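Local coordinates for protein yahD a copper inducible hydrolase (Lactococcus lactis subsp. lactis, PDB 3OG9) that is probably a hydrolase of the alpha/beta hydrolase superfamily, is induced by copper, and binds D-malate in a pocket, at residues Thr5-Ala11 / Pro44-Arg49; Leu16-Leu22 / Lys103-Tyr109; Asp128-His134 / Lys150-Tyr156. All coordinates share one frame; numbering follows the deposited sequence. Where two conformers were deposited one is given.

From the N terminus, strand 7-10 and strand 19-22 follow one another, yet they are not neighbours in the sheet: interaction 1 closes when the chain returns along 45-48, which slots between them. Interaction 2 joins 16-22 to 103-109, closing a much longer loop that includes helix 76-97. The segments of these two contacts alternate, so the loops cross, and Leu46 bonds through its backbone to Leu19 and Leu21. Interaction 3 follows in series, pairing 128-134 with 150-156 after a short connection, and Ala106 O to Ile131 N ties it to interaction 2. Together the three span one sheet from its antiparallel edge strand through the centre to the second-last strand.

Interaction 1: residues Thr5-Ala11 / Pro44-Arg49; sequences TDYVFKA and PILSIR
The antiparallel edge of the alpha/beta hydrolase sheet is built here, where strand 7-10 runs against strand 45-48 at 177°. Val8 and Ser47 form one hydrogen-bonded pair, with Val8 N to Ser47 O at 2.8 Å, and Lys10 and Ile45 form the next. Beyond the strand ends Arg49 N reaches Asp6 O at 2.9 Å, and a water bridges Asp6 N to Arg49 O. The side chains of this last pair also meet: the carboxylate lies flat over one face of the guanidinium, planes 15° apart, with Asp6 OD2 3.4 Å from Arg49 NH1. No N-H points at that oxygen, so this salt bridge rests on charge alone, while Arg49 NE turns to Glu29. On the face that carries Tyr7 and Phe9, Leu46 CD1 meets Tyr7 CD1 at 3.7 Å and the CB of Phe9 at 4.2 Å. Leu46 CG stands opposite its own backbone N (chi1 -172°), which carries that methyl toward the edge strand. Helix 76-97 packs on this side through Leu93, against Tyr7 and Leu46; on the face of Lys10 and Ile45 lies helix 33-39, and strand 19-22 continues the sheet beyond 45-48.

Interaction 2: residues Leu16-Leu22 / Lys103-Tyr109; sequences LAPLLLL and KMIAIGY
Leu19 and Ile105 lie side by side on one face of two parallel strands, their side chains pointing the same way. Followed outward, Ile105 CB sits 3.9 Å from Leu19 CD2. CG1 stands opposite the carbonyl carbon (chi1 -62°) and the chain continues extended, delivering CD1 to a point where it meets Leu19 CD2 at 3.9 Å and, in the conformer given, the CB of Ala17, which just precedes the strand. Two residues on, Ile107 repeats the arrangement: its CB meets Leu21 CD2 at 3.9 Å, and its CD1 touches both Leu21 CD2 and Leu19 CD1. This apolar row faces helix 33-39, where Ala36 receives Leu19 and Leu21.

The opposite face is filled differently. Met104 SD lies against Leu20 CB at 4.0 Å, and in the conformer given for Pro18 the methionine crosses that ring at about a right angle; Val90 of helix 76-97 packs over both Leu20 and Met104.

Between the faces the backbones bond in parallel fashion. Ile107 N points almost straight at Leu20 O (2.9 Å, 175° at the hydrogen), and at the far end Tyr109 N reaches Leu22 O at 3.2 Å. The Tyr109 hydroxyl bonds to the backbone of His191 and Leu193. These are adjacent inner strands of the hydrolase sheet, with helices 33-39 and 76-97 on its two faces, and strand 105-109 leads into Ser110, a malate-binding residue, through a Gly-Tyr-Ser-Asn-Gly sequence consistent with the nucleophile elbow of alpha/beta hydrolases.

Interaction 3: residues Asp128-His134 / Lys150-Tyr156; sequences DKIIAFH and KHVFLSY
Ser155 OG sits over the centre of one face of the His134 imidazole, 3.6 Å above its plane. The same oxygen accepts a hydrogen bond from the backbone, His134 N to Ser155 OG at 2.9 Å. This closes the C-terminal end of a parallel strand pair in the alpha/beta hydrolase sheet, beside the malate pocket. The hydroxyl occupies the position between backbone N and carbonyl carbon (chi1 69°), which turns it toward the neighbouring strand; it also lies at the edge of the Phe133 ring. Glu197, on helix 195-208, bonds to both Ser155 OG and His134 NE2, so one carboxylate links the two side chains. With an alanine in place of His134, Glu197 OE1 would probably lose its imidazole partner and Ser155 OG the ring face that lies against it.

Farther back, Phe153 CE2 meets Phe133 CE1 at 3.7 Å, the rings set obliquely with planes at 69°, while its CD2 rests on Ile131 CG2 at 3.8 Å. Trp204 of helix 195-208 meets Phe153 and Ile131 on this face. Across the sheet Ala132 CB touches Leu154 CD2 at 3.6 Å, and Leu117 of helix 111-121 packs against Ala132. Among the backbone bonds, Ala132 N reaches Phe153 O at 2.8 Å, and Ala132 O takes Ser155 N. A water donates to both Ala132 O, at 2.9 Å, and Ser155 O.

Interaction 1: residues Thr5-Ala11 / Pro44-Arg49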
loop_
_atom_site.group_PDB
_atom_site.type_symbol
_atom_site.label_atom_id
_atom_site.label_comp_id
_atom_site.label_asym_id
_atom_site.label_seq_id
_atom_site.Cartn_x
_atom_site.Cartn_y
_atom_site.Cartn_z
ATOM N N THR A 5 2.889 19.327 2.501
ATOM C CA THR A 5 2.821 17.977 1.959
ATOM C C THR A 5 3.447 17.872 0.586
ATOM O O THR A 5 3.104 18.603 -0.342
ATOM C CB THR A 5 1.379 17.471 1.897
ATOM O OG1 THR A 5 0.748 17.729 3.161
ATOM C CG2 THR A 5 1.338 15.934 1.583
ATOM N N ASP A 6 4.367 16.926 0.470
ATOM C CA ASP A 6 4.944 16.567 -0.809
ATOM C C ASP A 6 4.067 15.529 -1.496
ATOM O O ASP A 6 3.912 14.411 -0.990
ATOM C CB ASP A 6 6.338 16.017 -0.553
ATOM C CG ASP A 6 7.251 17.072 0.047
ATOM O OD1 ASP A 6 7.401 18.098 -0.630
ATOM O OD2 ASP A 6 7.760 16.888 1.190
ATOM N N TYR A 7 3.464 15.916 -2.617
ATOM C CA TYR A 7 2.557 15.001 -3.346
ATOM C C TYR A 7 2.515 15.310 -4.843
ATOM O O TYR A 7 2.856 16.417 -5.260
ATOM C CB TYR A 7 1.159 14.971 -2.709
ATOM C CG TYR A 7 0.228 16.094 -3.107
ATOM C CD1 TYR A 7 -0.683 15.928 -4.146
ATOM C CD2 TYR A 7 0.272 17.336 -2.446
ATOM C CE1 TYR A 7 -1.549 16.983 -4.529
ATOM C CE2 TYR A 7 -0.569 18.378 -2.816
ATOM C CZ TYR A 7 -1.485 18.197 -3.836
ATOM O OH TYR A 7 -2.323 19.238 -4.183
ATOM N N VAL A 8 2.139 14.316 -5.655
ATOM C CA VAL A 8 1.803 14.521 -7.080
ATOM C C VAL A 8 0.322 14.235 -7.287
ATOM O O VAL A 8 -0.198 13.226 -6.777
ATOM C CB VAL A 8 2.594 13.511 -7.974
ATOM C CG1 VAL A 8 2.115 13.540 -9.449
ATOM C CG2 VAL A 8 4.042 13.784 -7.907
ATOM N N PHE A 9 -0.355 15.089 -8.051
ATOM C CA PHE A 9 -1.676 14.741 -8.584
ATOM C C PHE A 9 -1.650 14.806 -10.121
ATOM O O PHE A 9 -1.120 15.758 -10.684
ATOM C CB PHE A 9 -2.777 15.621 -8.003
ATOM C CG PHE A 9 -4.108 15.418 -8.682
ATOM C CD1 PHE A 9 -4.829 14.249 -8.474
ATOM C CD2 PHE A 9 -4.585 16.339 -9.587
ATOM C CE1 PHE A 9 -6.031 14.026 -9.121
ATOM C CE2 PHE A 9 -5.788 16.122 -10.234
ATOM C CZ PHE A 9 -6.501 14.959 -10.006
ATOM N N LYS A 10 -2.154 13.774 -10.786
ATOM C CA LYS A 10 -2.247 13.773 -12.246
ATOM C C LYS A 10 -3.663 13.404 -12.613
ATOM O O LYS A 10 -4.116 12.291 -12.305
ATOM C CB LYS A 10 -1.299 12.767 -12.877
ATOM C CG LYS A 10 0.147 13.165 -12.972
ATOM C CD LYS A 10 0.925 11.901 -13.371
ATOM C CE LYS A 10 2.100 12.190 -14.264
ATOM N NZ LYS A 10 1.921 11.766 -15.679
ATOM N N ALA A 11 -4.361 14.337 -13.265
ATOM C CA ALA A 11 -5.819 14.287 -13.378
ATOM C C ALA A 11 -6.434 13.030 -14.051
ATOM O O ALA A 11 -7.510 12.565 -13.643
ATOM C CB ALA A 11 -6.338 15.575 -14.050
ATOM N N PRO A 44 -7.003 8.734 -12.639
ATOM C CA PRO A 44 -6.369 9.833 -11.909
ATOM C C PRO A 44 -5.367 9.257 -10.894
ATOM O O PRO A 44 -5.570 8.152 -10.372
ATOM C CB PRO A 44 -7.534 10.469 -11.134
ATOM C CG PRO A 44 -8.769 10.111 -11.955
ATOM C CD PRO A 44 -8.472 8.729 -12.511
ATOM N N ILE A 45 -4.329 10.017 -10.590
ATOM C CA ILE A 45 -3.287 9.517 -9.693
ATOM C C ILE A 45 -3.067 10.518 -8.585
ATOM O O ILE A 45 -2.908 11.699 -8.865
ATOM C CB ILE A 45 -1.954 9.275 -10.437
ATOM C CG1 ILE A 45 -2.039 7.979 -11.256
ATOM C CG2 ILE A 45 -0.733 9.222 -9.422
ATOM C CD1 ILE A 45 -0.923 7.839 -12.292
ATOM N N LEU A 46 -3.122 10.038 -7.337
ATOM C CA LEU A 46 -2.704 10.803 -6.186
ATOM C C LEU A 46 -1.543 10.063 -5.514
ATOM O O LEU A 46 -1.683 8.909 -5.141
ATOM C CB LEU A 46 -3.859 10.930 -5.184
ATOM C CG LEU A 46 -3.552 11.890 -4.012
ATOM C CD1 LEU A 46 -3.259 13.310 -4.505
ATOM C CD2 LEU A 46 -4.742 11.876 -3.064
ATOM N N SER A 47 -0.402 10.728 -5.366
ATOM C CA SER A 47 0.793 10.063 -4.802
ATOM C C SER A 47 1.357 10.931 -3.706
ATOM O O SER A 47 1.746 12.054 -3.972
ATOM C CB SER A 47 1.840 9.867 -5.910
ATOM O OG SER A 47 2.957 9.123 -5.431
ATOM N N ILE A 48 1.402 10.421 -2.470
ATOM C CA ILE A 48 1.782 11.225 -1.305
ATOM C C ILE A 48 3.081 10.684 -0.656
ATOM O O ILE A 48 3.158 9.481 -0.350
ATOM C CB ILE A 48 0.635 11.222 -0.230
ATOM C CG1 ILE A 48 -0.662 11.849 -0.780
ATOM C CG2 ILE A 48 1.078 11.944 1.078
ATOM C CD1 ILE A 48 -1.899 11.518 0.071
ATOM N N ARG A 49 4.070 11.564 -0.449
ATOM C CA ARG A 49 5.343 11.184 0.170
ATOM C C ARG A 49 5.177 10.954 1.673
ATOM O O ARG A 49 4.459 11.682 2.333
ATOM C CB ARG A 49 6.418 12.269 -0.051
ATOM C CG ARG A 49 7.871 11.799 0.266
ATOM C CD ARG A 49 8.798 12.982 0.456
ATOM N NE ARG A 49 8.959 13.728 -0.788
ATOM C CZ ARG A 49 9.770 14.769 -0.953
ATOM N NH1 ARG A 49 10.524 15.208 0.052
ATOM N NH2 ARG A 49 9.837 15.368 -2.135
HETATM O O HOH W 1 4.425 14.452 2.497
#

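Interaction 2: residues Leu16-Leu22 / Lys103-Tyr109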
loop_
_atom_site.group_PDB
_atom_site.type_symbol
_atom_site.label_atom_id
_atom_site.label_comp_id
_atom_site.label_asym_id
_atom_site.label_seq_id
_atom_site.Cartn_x
_atom_site.Cartn_y
_atom_site.Cartn_z
ATOM N N LEU A 16 -12.991 7.879 -13.792
ATOM C CA LEU A 16 -12.348 6.622 -13.423
ATOM C C LEU A 16 -11.852 6.663 -11.976
ATOM O O LEU A 16 -11.522 7.743 -11.451
ATOM C CB LEU A 16 -11.176 6.338 -14.353
ATOM C CG LEU A 16 -11.324 5.331 -15.489
ATOM C CD1 LEU A 16 -12.708 5.361 -16.131
ATOM C CD2 LEU A 16 -10.223 5.503 -16.553
ATOM N N ALA A 17 -11.801 5.490 -11.352
ATOM C CA ALA A 17 -11.373 5.339 -9.954
ATOM C C ALA A 17 -9.964 5.878 -9.718
ATOM O O ALA A 17 -9.049 5.616 -10.499
ATOM C CB ALA A 17 -11.438 3.876 -9.547
ATOM N N PRO A 18 -9.787 6.629 -8.630
ATOM C CA PRO A 18 -8.495 7.233 -8.372
ATOM C C PRO A 18 -7.525 6.200 -7.812
ATOM O O PRO A 18 -7.943 5.228 -7.152
ATOM C CB PRO A 18 -8.823 8.301 -7.329
ATOM C CG PRO A 18 -9.982 7.709 -6.561
ATOM C CD PRO A 18 -10.785 6.966 -7.599
ATOM N N LEU A 19 -6.244 6.409 -8.085
ATOM C CA LEU A 19 -5.181 5.566 -7.532
ATOM C C LEU A 19 -4.460 6.346 -6.462
ATOM O O LEU A 19 -4.109 7.507 -6.687
ATOM C CB LEU A 19 -4.180 5.190 -8.643
ATOM C CG LEU A 19 -4.794 4.721 -9.963
ATOM C CD1 LEU A 19 -3.680 4.523 -10.955
ATOM C CD2 LEU A 19 -5.658 3.440 -9.792
ATOM N N LEU A 20 -4.237 5.734 -5.293
ATOM C CA LEU A 20 -3.350 6.344 -4.267
ATOM C C LEU A 20 -2.019 5.587 -4.279
ATOM O O LEU A 20 -1.999 4.395 -4.013
ATOM C CB LEU A 20 -3.965 6.225 -2.853
ATOM C CG LEU A 20 -3.076 6.759 -1.707
ATOM C CD1 LEU A 20 -2.959 8.283 -1.820
ATOM C CD2 LEU A 20 -3.565 6.350 -0.274
ATOM N N LEU A 21 -0.913 6.261 -4.586
ATOM C CA LEU A 21 0.376 5.579 -4.668
ATOM C C LEU A 21 1.200 5.822 -3.424
ATOM O O LEU A 21 1.297 6.961 -2.950
ATOM C CB LEU A 21 1.184 6.070 -5.899
ATOM C CG LEU A 21 0.438 6.161 -7.214
ATOM C CD1 LEU A 21 1.440 6.520 -8.310
ATOM C CD2 LEU A 21 -0.399 4.871 -7.554
ATOM N N LEU A 22 1.813 4.751 -2.928
ATOM C CA LEU A 22 2.623 4.821 -1.731
ATOM C C LEU A 22 3.939 4.139 -2.026
ATOM O O LEU A 22 3.967 2.985 -2.445
ATOM C CB LEU A 22 1.883 4.185 -0.548
ATOM C CG LEU A 22 0.516 4.817 -0.242
ATOM C CD1 LEU A 22 -0.264 3.962 0.707
ATOM C CD2 LEU A 22 0.713 6.235 0.341
ATOM N N LYS A 103 -13.833 4.923 -3.927
ATOM C CA LYS A 103 -13.498 4.298 -5.212
ATOM C C LYS A 103 -11.994 4.038 -5.332
ATOM O O LYS A 103 -11.536 3.409 -6.284
ATOM C CB LYS A 103 -13.908 5.192 -6.384
ATOM C CG LYS A 103 -15.410 5.449 -6.517
ATOM C CD LYS A 103 -15.737 6.280 -7.798
ATOM C CE LYS A 103 -15.462 5.505 -9.103
ATOM N NZ LYS A 103 -15.562 6.352 -10.367
ATOM N N MET A 104 -11.238 4.550 -4.365
ATOM C CA MET A 104 -9.789 4.549 -4.418
ATOM C C MET A 104 -9.143 3.154 -4.457
ATOM O O MET A 104 -9.533 2.218 -3.732
ATOM C CB MET A 104 -9.257 5.380 -3.245
ATOM C CG MET A 104 -7.919 5.994 -3.464
ATOM S SD MET A 104 -7.707 7.385 -2.279
ATOM C CE MET A 104 -8.166 8.846 -3.205
ATOM N N ILE A 105 -8.145 3.037 -5.330
ATOM C CA ILE A 105 -7.347 1.825 -5.468
ATOM C C ILE A 105 -5.961 2.200 -4.954
ATOM O O ILE A 105 -5.301 3.040 -5.541
ATOM C CB ILE A 105 -7.247 1.372 -6.907
ATOM C CG1 ILE A 105 -8.633 1.032 -7.481
ATOM C CG2 ILE A 105 -6.311 0.127 -7.048
ATOM C CD1 ILE A 105 -8.576 0.983 -9.036
ATOM N N ALA A 106 -5.555 1.606 -3.839
ATOM C CA ALA A 106 -4.208 1.833 -3.309
ATOM C C ALA A 106 -3.252 0.928 -4.012
ATOM O O ALA A 106 -3.530 -0.277 -4.171
ATOM C CB ALA A 106 -4.131 1.578 -1.784
ATOM N N ILE A 107 -2.138 1.521 -4.451
ATOM C CA ILE A 107 -1.032 0.789 -5.082
ATOM C C ILE A 107 0.217 1.162 -4.302
ATOM O O ILE A 107 0.625 2.323 -4.290
ATOM C CB ILE A 107 -0.857 1.162 -6.584
ATOM C CG1 ILE A 107 -2.165 0.903 -7.380
ATOM C CG2 ILE A 107 0.312 0.336 -7.189
ATOM C CD1 ILE A 107 -2.128 1.385 -8.834
ATOM N N GLY A 108 0.797 0.190 -3.606
ATOM C CA GLY A 108 1.954 0.462 -2.766
ATOM C C GLY A 108 3.042 -0.543 -3.032
ATOM O O GLY A 108 2.792 -1.671 -3.516
ATOM N N TYR A 109 4.260 -0.159 -2.697
ATOM C CA TYR A 109 5.388 -1.063 -2.817
ATOM C C TYR A 109 6.128 -1.045 -1.473
ATOM O O TYR A 109 6.476 0.027 -0.988
ATOM C CB TYR A 109 6.283 -0.584 -3.952
ATOM C CG TYR A 109 7.630 -1.283 -4.074
ATOM C CD1 TYR A 109 7.780 -2.632 -3.742
ATOM C CD2 TYR A 109 8.748 -0.579 -4.530
ATOM C CE1 TYR A 109 9.021 -3.274 -3.866
ATOM C CE2 TYR A 109 9.987 -1.204 -4.660
ATOM C CZ TYR A 109 10.117 -2.539 -4.311
ATOM O OH TYR A 109 11.348 -3.144 -4.439
#

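Interaction 3: residues Asp128-His134 / Lys150-Tyr156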
loop_
_atom_site.group_PDB
_atom_site.type_symbol
_atom_site.label_atom_id
_atom_site.label_comp_id
_atom_site.label_asym_id
_atom_site.label_seq_id
_atom_site.Cartn_x
_atom_site.Cartn_y
_atom_site.Cartn_z
ATOM N N ASP A 128 -11.403 0.911 -2.121
ATOM C CA ASP A 128 -12.173 -0.070 -2.877
ATOM C C ASP A 128 -11.354 -1.351 -3.113
ATOM O O ASP A 128 -11.872 -2.473 -2.967
ATOM C CB ASP A 128 -12.640 0.517 -4.206
ATOM C CG ASP A 128 -13.492 -0.466 -4.987
ATOM O OD1 ASP A 128 -14.500 -0.933 -4.414
ATOM O OD2 ASP A 128 -13.137 -0.791 -6.141
ATOM N N LYS A 129 -10.080 -1.166 -3.489
ATOM C CA LYS A 129 -9.144 -2.280 -3.752
ATOM C C LYS A 129 -7.748 -1.894 -3.300
ATOM O O LYS A 129 -7.458 -0.701 -3.147
ATOM C CB LYS A 129 -9.023 -2.549 -5.245
ATOM C CG LYS A 129 -10.262 -3.012 -5.894
ATOM C CD LYS A 129 -10.039 -3.287 -7.336
ATOM C CE LYS A 129 -11.294 -3.870 -7.894
ATOM N NZ LYS A 129 -12.443 -2.911 -7.862
ATOM N N ILE A 130 -6.891 -2.906 -3.095
ATOM C CA ILE A 130 -5.471 -2.680 -2.799
ATOM C C ILE A 130 -4.610 -3.582 -3.672
ATOM O O ILE A 130 -4.905 -4.755 -3.853
ATOM C CB ILE A 130 -5.160 -2.983 -1.305
ATOM C CG1 ILE A 130 -5.870 -1.973 -0.400
ATOM C CG2 ILE A 130 -3.615 -2.932 -1.019
ATOM C CD1 ILE A 130 -5.429 -2.046 1.055
ATOM N N ILE A 131 -3.551 -3.008 -4.230
ATOM C CA ILE A 131 -2.511 -3.749 -4.910
ATOM C C ILE A 131 -1.275 -3.497 -4.063
ATOM O O ILE A 131 -0.779 -2.353 -3.997
ATOM C CB ILE A 131 -2.326 -3.216 -6.358
ATOM C CG1 ILE A 131 -3.591 -3.542 -7.167
ATOM C CG2 ILE A 131 -1.069 -3.851 -7.055
ATOM C CD1 ILE A 131 -3.676 -2.964 -8.561
ATOM N N ALA A 132 -0.790 -4.550 -3.395
ATOM C CA ALA A 132 0.365 -4.413 -2.471
ATOM C C ALA A 132 1.529 -5.231 -2.993
ATOM O O ALA A 132 1.464 -6.450 -2.957
ATOM C CB ALA A 132 0.001 -4.918 -1.079
ATOM N N PHE A 133 2.579 -4.580 -3.482
ATOM C CA PHE A 133 3.783 -5.302 -3.911
ATOM C C PHE A 133 4.755 -5.480 -2.773
ATOM O O PHE A 133 5.214 -4.494 -2.177
ATOM C CB PHE A 133 4.472 -4.595 -5.070
ATOM C CG PHE A 133 3.595 -4.416 -6.299
ATOM C CD1 PHE A 133 3.216 -5.510 -7.077
ATOM C CD2 PHE A 133 3.176 -3.138 -6.699
ATOM C CE1 PHE A 133 2.399 -5.332 -8.237
ATOM C CE2 PHE A 133 2.363 -2.958 -7.856
ATOM C CZ PHE A 133 1.983 -4.044 -8.613
ATOM N N HIS A 134 5.049 -6.739 -2.464
ATOM C CA HIS A 134 5.986 -7.108 -1.398
ATOM C C HIS A 134 5.651 -6.496 -0.040
ATOM O O HIS A 134 6.527 -5.958 0.670
ATOM C CB HIS A 134 7.432 -6.833 -1.851
ATOM C CG HIS A 134 7.752 -7.566 -3.105
ATOM N ND1 HIS A 134 7.868 -8.937 -3.134
ATOM C CD2 HIS A 134 7.842 -7.148 -4.389
ATOM C CE1 HIS A 134 8.040 -9.333 -4.384
ATOM N NE2 HIS A 134 8.036 -8.266 -5.162
ATOM N N LYS A 150 -14.345 -7.058 -0.637
ATOM C CA LYS A 150 -13.163 -6.382 -1.163
ATOM C C LYS A 150 -12.212 -7.325 -1.898
ATOM O O LYS A 150 -12.130 -8.523 -1.576
ATOM C CB LYS A 150 -12.407 -5.675 -0.017
ATOM C CG LYS A 150 -13.273 -4.699 0.787
ATOM C CD LYS A 150 -13.702 -3.522 -0.027
ATOM C CE LYS A 150 -14.226 -2.423 0.908
ATOM N NZ LYS A 150 -14.498 -1.265 0.068
ATOM N N HIS A 151 -11.514 -6.781 -2.894
ATOM C CA HIS A 151 -10.555 -7.531 -3.683
ATOM C C HIS A 151 -9.178 -6.920 -3.479
ATOM O O HIS A 151 -9.016 -5.698 -3.474
ATOM C CB HIS A 151 -10.943 -7.500 -5.155
ATOM C CG HIS A 151 -12.033 -8.469 -5.496
ATOM N ND1 HIS A 151 -11.768 -9.753 -5.923
ATOM C CD2 HIS A 151 -13.381 -8.349 -5.473
ATOM C CE1 HIS A 151 -12.908 -10.387 -6.137
ATOM N NE2 HIS A 151 -13.900 -9.565 -5.855
ATOM N N VAL A 152 -8.189 -7.775 -3.262
ATOM C CA VAL A 152 -6.861 -7.296 -2.890
ATOM C C VAL A 152 -5.844 -8.166 -3.631
ATOM O O VAL A 152 -5.995 -9.399 -3.664
ATOM C CB VAL A 152 -6.632 -7.414 -1.337
ATOM C CG1 VAL A 152 -5.136 -7.200 -0.986
ATOM C CG2 VAL A 152 -7.491 -6.362 -0.591
ATOM N N PHE A 153 -4.842 -7.531 -4.232
ATOM C CA PHE A 153 -3.734 -8.232 -4.937
ATOM C C PHE A 153 -2.463 -8.104 -4.090
ATOM O O PHE A 153 -2.157 -6.987 -3.632
ATOM C CB PHE A 153 -3.483 -7.526 -6.293
ATOM C CG PHE A 153 -2.319 -8.116 -7.104
ATOM C CD1 PHE A 153 -2.557 -9.055 -8.097
ATOM C CD2 PHE A 153 -1.019 -7.687 -6.887
ATOM C CE1 PHE A 153 -1.484 -9.581 -8.855
ATOM C CE2 PHE A 153 0.078 -8.203 -7.632
ATOM C CZ PHE A 153 -0.168 -9.168 -8.598
ATOM N N LEU A 154 -1.761 -9.228 -3.852
ATOM C CA LEU A 154 -0.532 -9.241 -3.073
ATOM C C LEU A 154 0.529 -9.978 -3.828
ATOM O O LEU A 154 0.270 -11.072 -4.367
ATOM C CB LEU A 154 -0.706 -9.980 -1.728
ATOM C CG LEU A 154 -1.810 -9.511 -0.794
ATOM C CD1 LEU A 154 -1.973 -10.489 0.390
ATOM C CD2 LEU A 154 -1.547 -8.102 -0.267
ATOM N N SER A 155 1.739 -9.436 -3.829
ATOM C CA SER A 155 2.876 -10.243 -4.335
ATOM C C SER A 155 3.760 -10.676 -3.172
ATOM O O SER A 155 3.804 -10.002 -2.147
ATOM C CB SER A 155 3.705 -9.467 -5.335
ATOM O OG SER A 155 4.400 -8.409 -4.706
ATOM N N TYR A 156 4.498 -11.778 -3.381
ATOM C CA TYR A 156 5.417 -12.291 -2.402
ATOM C C TYR A 156 6.546 -12.984 -3.181
ATOM O O TYR A 156 6.289 -13.562 -4.241
ATOM C CB TYR A 156 4.636 -13.283 -1.525
ATOM C CG TYR A 156 5.478 -14.131 -0.638
ATOM C CD1 TYR A 156 6.077 -13.590 0.517
ATOM C CD2 TYR A 156 5.706 -15.481 -0.951
ATOM C CE1 TYR A 156 6.889 -14.384 1.337
ATOM C CE2 TYR A 156 6.497 -16.278 -0.128
ATOM C CZ TYR A 156 7.080 -15.731 1.009
ATOM O OH TYR A 156 7.890 -16.523 1.816
HETATM O O HOH W 2 -13.030 -4.483 -4.217
HETATM O O HOH W 3 2.214 -8.157 -0.784
#